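Local coordinates for protein squalene synthase HpnC (Alicyclobacillus acidocaldarius subsp. acidocaldarius, PDB 4HD1) that probably catalyses the head-to-head condensation of prenyl diphosphates on the way to squalene or a related product, at residues 255-258 against 259-263; 210-213 against 214-218. All coordinates share one frame; numbering follows the deposited sequence.

Interaction 1. Residues 255-258 against 259-263; sequences AIRR and QGYNP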
loop_
_atom_site.group_PDB
_atom_site.type_symbol
_atom_site.label_atom_id
_atom_site.label_comp_id
_atom_site.label_asym_id
_atom_site.label_seq_id
_atom_site.Cartn_x
_atom_site.Cartn_y
_atom_site.Cartn_z
ATOM N N ALA A 255 -12.175 -16.323 1.283
ATOM C CA ALA A 255 -11.473 -17.497 0.756
ATOM C C ALA A 255 -10.609 -18.180 1.820
ATOM O O ALA A 255 -10.464 -19.405 1.811
ATOM C CB ALA A 255 -10.632 -17.124 -0.456
ATOM N N ILE A 256 -10.038 -17.385 2.727
ATOM C CA ILE A 256 -9.246 -17.907 3.846
ATOM C C ILE A 256 -10.143 -18.698 4.799
ATOM O O ILE A 256 -9.795 -19.806 5.217
ATOM C CB ILE A 256 -8.487 -16.776 4.588
ATOM C CG1 ILE A 256 -7.357 -16.227 3.706
ATOM C CG2 ILE A 256 -7.919 -17.270 5.918
ATOM C CD1 ILE A 256 -6.830 -14.873 4.132
ATOM N N ARG A 257 -11.302 -18.126 5.117
ATOM C CA ARG A 257 -12.319 -18.798 5.927
ATOM C C ARG A 257 -12.774 -20.105 5.276
ATOM O O ARG A 257 -12.912 -21.126 5.950
ATOM C CB ARG A 257 -13.524 -17.879 6.156
ATOM C CG ARG A 257 -13.203 -16.623 6.944
ATOM C CD ARG A 257 -14.450 -16.033 7.572
ATOM N NE ARG A 257 -14.213 -14.666 8.021
ATOM C CZ ARG A 257 -14.433 -13.584 7.279
ATOM N NH1 ARG A 257 -14.903 -13.708 6.044
ATOM N NH2 ARG A 257 -14.185 -12.377 7.771
ATOM N N ARG A 258 -12.985 -20.057 3.962
ATOM C CA ARG A 258 -13.404 -21.211 3.169
ATOM C C ARG A 258 -12.244 -22.192 2.934
ATOM O O ARG A 258 -12.379 -23.158 2.181
ATOM C CB ARG A 258 -13.968 -20.719 1.830
ATOM C CG ARG A 258 -14.663 -21.769 0.973
ATOM C CD ARG A 258 -14.477 -21.463 -0.509
ATOM N NE ARG A 258 -14.902 -20.103 -0.847
ATOM C CZ ARG A 258 -14.144 -19.200 -1.469
ATOM N NH1 ARG A 258 -12.896 -19.489 -1.837
ATOM N NH2 ARG A 258 -14.640 -17.996 -1.723
ATOM N N GLN A 259 -11.106 -21.935 3.573
ATOM C CA GLN A 259 -9.966 -22.851 3.532
ATOM C C GLN A 259 -9.576 -23.292 4.937
ATOM O O GLN A 259 -8.484 -23.821 5.150
ATOM C CB GLN A 259 -8.774 -22.212 2.816
ATOM C CG GLN A 259 -8.827 -22.338 1.301
ATOM C CD GLN A 259 -7.818 -21.445 0.602
ATOM O OE1 GLN A 259 -6.913 -21.929 -0.078
ATOM N NE2 GLN A 259 -7.966 -20.136 0.768
ATOM N N GLY A 260 -10.483 -23.069 5.887
ATOM C CA GLY A 260 -10.264 -23.425 7.286
ATOM C C GLY A 260 -9.048 -22.754 7.894
ATOM O O GLY A 260 -8.399 -23.320 8.772
ATOM N N TYR A 261 -8.740 -21.548 7.413
ATOM C CA TYR A 261 -7.617 -20.747 7.910
ATOM C C TYR A 261 -6.271 -21.459 7.718
ATOM O O TYR A 261 -5.379 -21.404 8.576
ATOM C CB TYR A 261 -7.862 -20.312 9.364
ATOM C CG TYR A 261 -9.202 -19.633 9.550
ATOM C CD1 TYR A 261 -10.321 -20.353 9.963
ATOM C CD2 TYR A 261 -9.357 -18.275 9.280
ATOM C CE1 TYR A 261 -11.553 -19.739 10.118
ATOM C CE2 TYR A 261 -10.585 -17.650 9.434
ATOM C CZ TYR A 261 -11.679 -18.386 9.853
ATOM O OH TYR A 261 -12.899 -17.770 10.004
ATOM N N ASN A 262 -6.142 -22.118 6.570
ATOM C CA ASN A 262 -4.952 -22.875 6.222
ATOM C C ASN A 262 -4.221 -22.274 5.016
ATOM O O ASN A 262 -4.693 -22.402 3.882
ATOM C CB ASN A 262 -5.326 -24.343 5.953
ATOM C CG ASN A 262 -4.158 -25.166 5.430
ATOM O OD1 ASN A 262 -3.135 -25.310 6.095
ATOM N ND2 ASN A 262 -4.311 -25.713 4.231
ATOM N N PRO A 263 -3.072 -21.609 5.252
ATOM C CA PRO A 263 -2.199 -21.283 4.124
ATOM C C PRO A 263 -1.471 -22.558 3.683
ATOM O O PRO A 263 -1.864 -23.653 4.090
ATOM C CB PRO A 263 -1.226 -20.268 4.725
ATOM C CG PRO A 263 -1.138 -20.650 6.166
ATOM C CD PRO A 263 -2.515 -21.136 6.537
#

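Interaction 2. Residues 210-213 against 214-218; sequences RRCI and ALEVD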
loop_
_atom_site.group_PDB
_atom_site.type_symbol
_atom_site.label_atom_id
_atom_site.label_comp_id
_atom_site.label_asym_id
_atom_site.label_seq_id
_atom_site.Cartn_x
_atom_site.Cartn_y
_atom_site.Cartn_z
ATOM N N ARG A 210 -4.241 -22.224 12.839
ATOM C CA ARG A 210 -5.549 -21.917 12.255
ATOM C C ARG A 210 -6.337 -20.889 13.070
ATOM O O ARG A 210 -6.995 -20.017 12.500
ATOM C CB ARG A 210 -6.365 -23.197 12.058
ATOM C CG ARG A 210 -5.859 -24.077 10.925
ATOM C CD ARG A 210 -6.493 -25.457 10.966
ATOM N NE ARG A 210 -5.962 -26.335 9.922
ATOM C CZ ARG A 210 -6.538 -26.545 8.738
ATOM N NH1 ARG A 210 -7.682 -25.948 8.426
ATOM N NH2 ARG A 210 -5.969 -27.363 7.862
ATOM N N ARG A 211 -6.253 -20.992 14.397
ATOM C CA ARG A 211 -6.892 -20.032 15.298
ATOM C C ARG A 211 -6.225 -18.661 15.257
ATOM O O ARG A 211 -6.893 -17.639 15.408
ATOM C CB ARG A 211 -6.918 -20.558 16.732
ATOM C CG ARG A 211 -8.023 -21.562 16.999
ATOM C CD ARG A 211 -8.082 -21.960 18.464
ATOM N NE ARG A 211 -9.183 -22.888 18.717
ATOM C CZ ARG A 211 -9.096 -24.214 18.624
ATOM N NH1 ARG A 211 -7.950 -24.797 18.286
ATOM N NH2 ARG A 211 -10.162 -24.962 18.871
ATOM N N CYS A 212 -4.911 -18.642 15.054
ATOM C CA CYS A 212 -4.175 -17.388 14.926
ATOM C C CYS A 212 -4.517 -16.643 13.633
ATOM O O CYS A 212 -4.730 -15.427 13.652
ATOM C CB CYS A 212 -2.672 -17.629 15.002
ATOM S SG CYS A 212 -1.718 -16.121 14.739
ATOM N N ILE A 213 -4.553 -17.377 12.521
ATOM C CA ILE A 213 -4.984 -16.838 11.233
ATOM C C ILE A 213 -6.400 -16.266 11.368
ATOM O O ILE A 213 -6.665 -15.148 10.921
ATOM C CB ILE A 213 -4.945 -17.910 10.112
ATOM C CG1 ILE A 213 -3.575 -18.611 10.035
ATOM C CG2 ILE A 213 -5.338 -17.310 8.766
ATOM C CD1 ILE A 213 -2.423 -17.785 9.490
ATOM N N ALA A 214 -7.289 -17.027 12.009
ATOM C CA ALA A 214 -8.665 -16.587 12.266
ATOM C C ALA A 214 -8.721 -15.273 13.037
ATOM O O ALA A 214 -9.509 -14.399 12.698
ATOM C CB ALA A 214 -9.459 -17.671 12.984
ATOM N N LEU A 215 -7.875 -15.132 14.055
ATOM C CA LEU A 215 -7.802 -13.888 14.818
ATOM C C LEU A 215 -7.428 -12.690 13.937
ATOM O O LEU A 215 -7.998 -11.605 14.085
ATOM C CB LEU A 215 -6.814 -14.014 15.980
ATOM C CG LEU A 215 -6.686 -12.778 16.879
ATOM C CD1 LEU A 215 -7.979 -12.512 17.641
ATOM C CD2 LEU A 215 -5.509 -12.906 17.835
ATOM N N GLU A 216 -6.475 -12.894 13.029
ATOM C CA GLU A 216 -6.043 -11.835 12.108
ATOM C C GLU A 216 -7.148 -11.470 11.121
ATOM O O GLU A 216 -7.408 -10.290 10.876
ATOM C CB GLU A 216 -4.763 -12.227 11.348
ATOM C CG GLU A 216 -3.618 -12.770 12.200
ATOM C CD GLU A 216 -3.267 -11.907 13.407
ATOM O OE1 GLU A 216 -3.772 -10.773 13.542
ATOM O OE2 GLU A 216 -2.467 -12.373 14.237
ATOM N N VAL A 217 -7.792 -12.497 10.568
ATOM C CA VAL A 217 -8.920 -12.326 9.660
ATOM C C VAL A 217 -10.014 -11.466 10.305
ATOM O O VAL A 217 -10.497 -10.516 9.683
ATOM C CB VAL A 217 -9.474 -13.693 9.191
ATOM C CG1 VAL A 217 -10.788 -13.527 8.431
ATOM C CG2 VAL A 217 -8.442 -14.407 8.329
ATOM N N ASP A 218 -10.372 -11.784 11.550
ATOM C CA ASP A 218 -11.362 -11.017 12.314
ATOM C C ASP A 218 -10.945 -9.560 12.499
ATOM O O ASP A 218 -11.770 -8.657 12.353
ATOM C CB ASP A 218 -11.608 -11.646 13.694
ATOM C CG ASP A 218 -12.249 -13.028 13.621
ATOM O OD1 ASP A 218 -12.524 -13.530 12.508
ATOM O OD2 ASP A 218 -12.478 -13.618 14.701
#

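Interaction 1. Residues 255-258 against 259-263
A Schellman motif ends helix 236-257 where Ile-256 and Arg-257 meet Gly-260 and Tyr-261. Its two defining bonds run from Tyr-261 N to Ile-256 O, 3.0 Å, and from Gly-260 N to Arg-257 O, 3.1 Å. Gly-260, with phi 59°, is the C-prime residue whose positive phi turns the chain back over the last helical turn. Ile-256 O is gripped twice, because Gln-259 N reaches it from the face of its carbonyl plane opposite that used by Tyr-261 N. Gln-259 adds a side-chain bond: its extended chain carries NE2 to Ala-255 O, 2.8 Å away, with the acceptor near the amide plane but the donor well above the carbonyl plane.

On the other flank the Tyr-261 ring lies with one face toward the helix end. Arg-257 CA sits over that face, 4.2 Å from the ring centroid, as a CH-pi contact, while Ile-256 CG2 approaches Tyr-261 CD2 at 3.8 Å. With its CG anti to the carbonyl carbon (chi1 -63°), Arg-257 runs its chain past the phenol, and CG comes within 3.3 Å of Tyr-261 OH. The guanidinium stands at 82° to the ring, and its NH2 donates a hydrogen bond to Gln-221 OE1 on helix 207-227. An alanine in place of Tyr-261 is likely to leave Arg-257 CA and CG without their aromatic cover and open a gap beside Ile-256. The last helical carbonyls are thus satisfied mainly by backbone donors, whereas Tyr-261 supplies aromatic cover over Arg-257, with Val-217 of helix 207-227 adding apolar contact.

Interaction 2. Residues 210-213 against 214-218
Ala-214 N donates to Arg-210 O at 3.0 Å, the first of four consecutive i to i+4 backbone bonds that join residues 210-213 to 214-218. The straightest is Val-217 N to Ile-213 O, 2.9 Å with an N-H...O angle of 169°. Side chains lie against the same carbonyls: Val-217 CG2 comes within 3.2 Å of Ile-213 O, and Glu-216 CG stands equally near Cys-212 O. Ile-213 and Val-217, one turn apart, bring their CG2 methyls to 4.3 Å, a loose apolar contact. With SG anti to the backbone N (chi1 176°), Cys-212 extends toward the Glu-216 carboxylate, yet SG remains 3.9 Å from Glu-216 OE2.

All this belongs to the middle of helix 207-227, a regular alpha-helix in an all-helical protein of the squalene/phytoene synthase family. Its Ile-213 and Val-217 side rests on helix 236-257, where both touch Ile-256 and Val-217 also meets Leu-253 and Arg-257. Cys-212 and Leu-215 instead pack on helix 187-191.

The bend of Glu-216 at chi2 (-50°) folds its carboxylate back beside the preceding turn. There OE1 forms a salt bridge with Arg-219, a charge that would probably offset the closeness of Asp-189 to OE2. Farther out, the extended Arg-210 side chain is fixed by a hydrogen bond from NE to Ala-205 O.

Overall arrangement
Two successive helices of the chain meet through these contacts, whose centres lie about 10 Å apart: interaction 2 is a run within helix 207-227, and interaction 1 is the C-terminal end of helix 236-257 with the chain that follows. Tyr-261 of interaction 1 leans on interaction 2, its CD2 lying 3.5 Å from Ala-214 CA and its CB 3.3 Å from Arg-210 O. Close by, Arg-210 NH1 approaches Gly-260 O at 2.7 Å in a weak hydrogen bond, tying the turn to the neighbouring helix. Both centres sit more than 20 Å from the centre of the chain, on the same side of it.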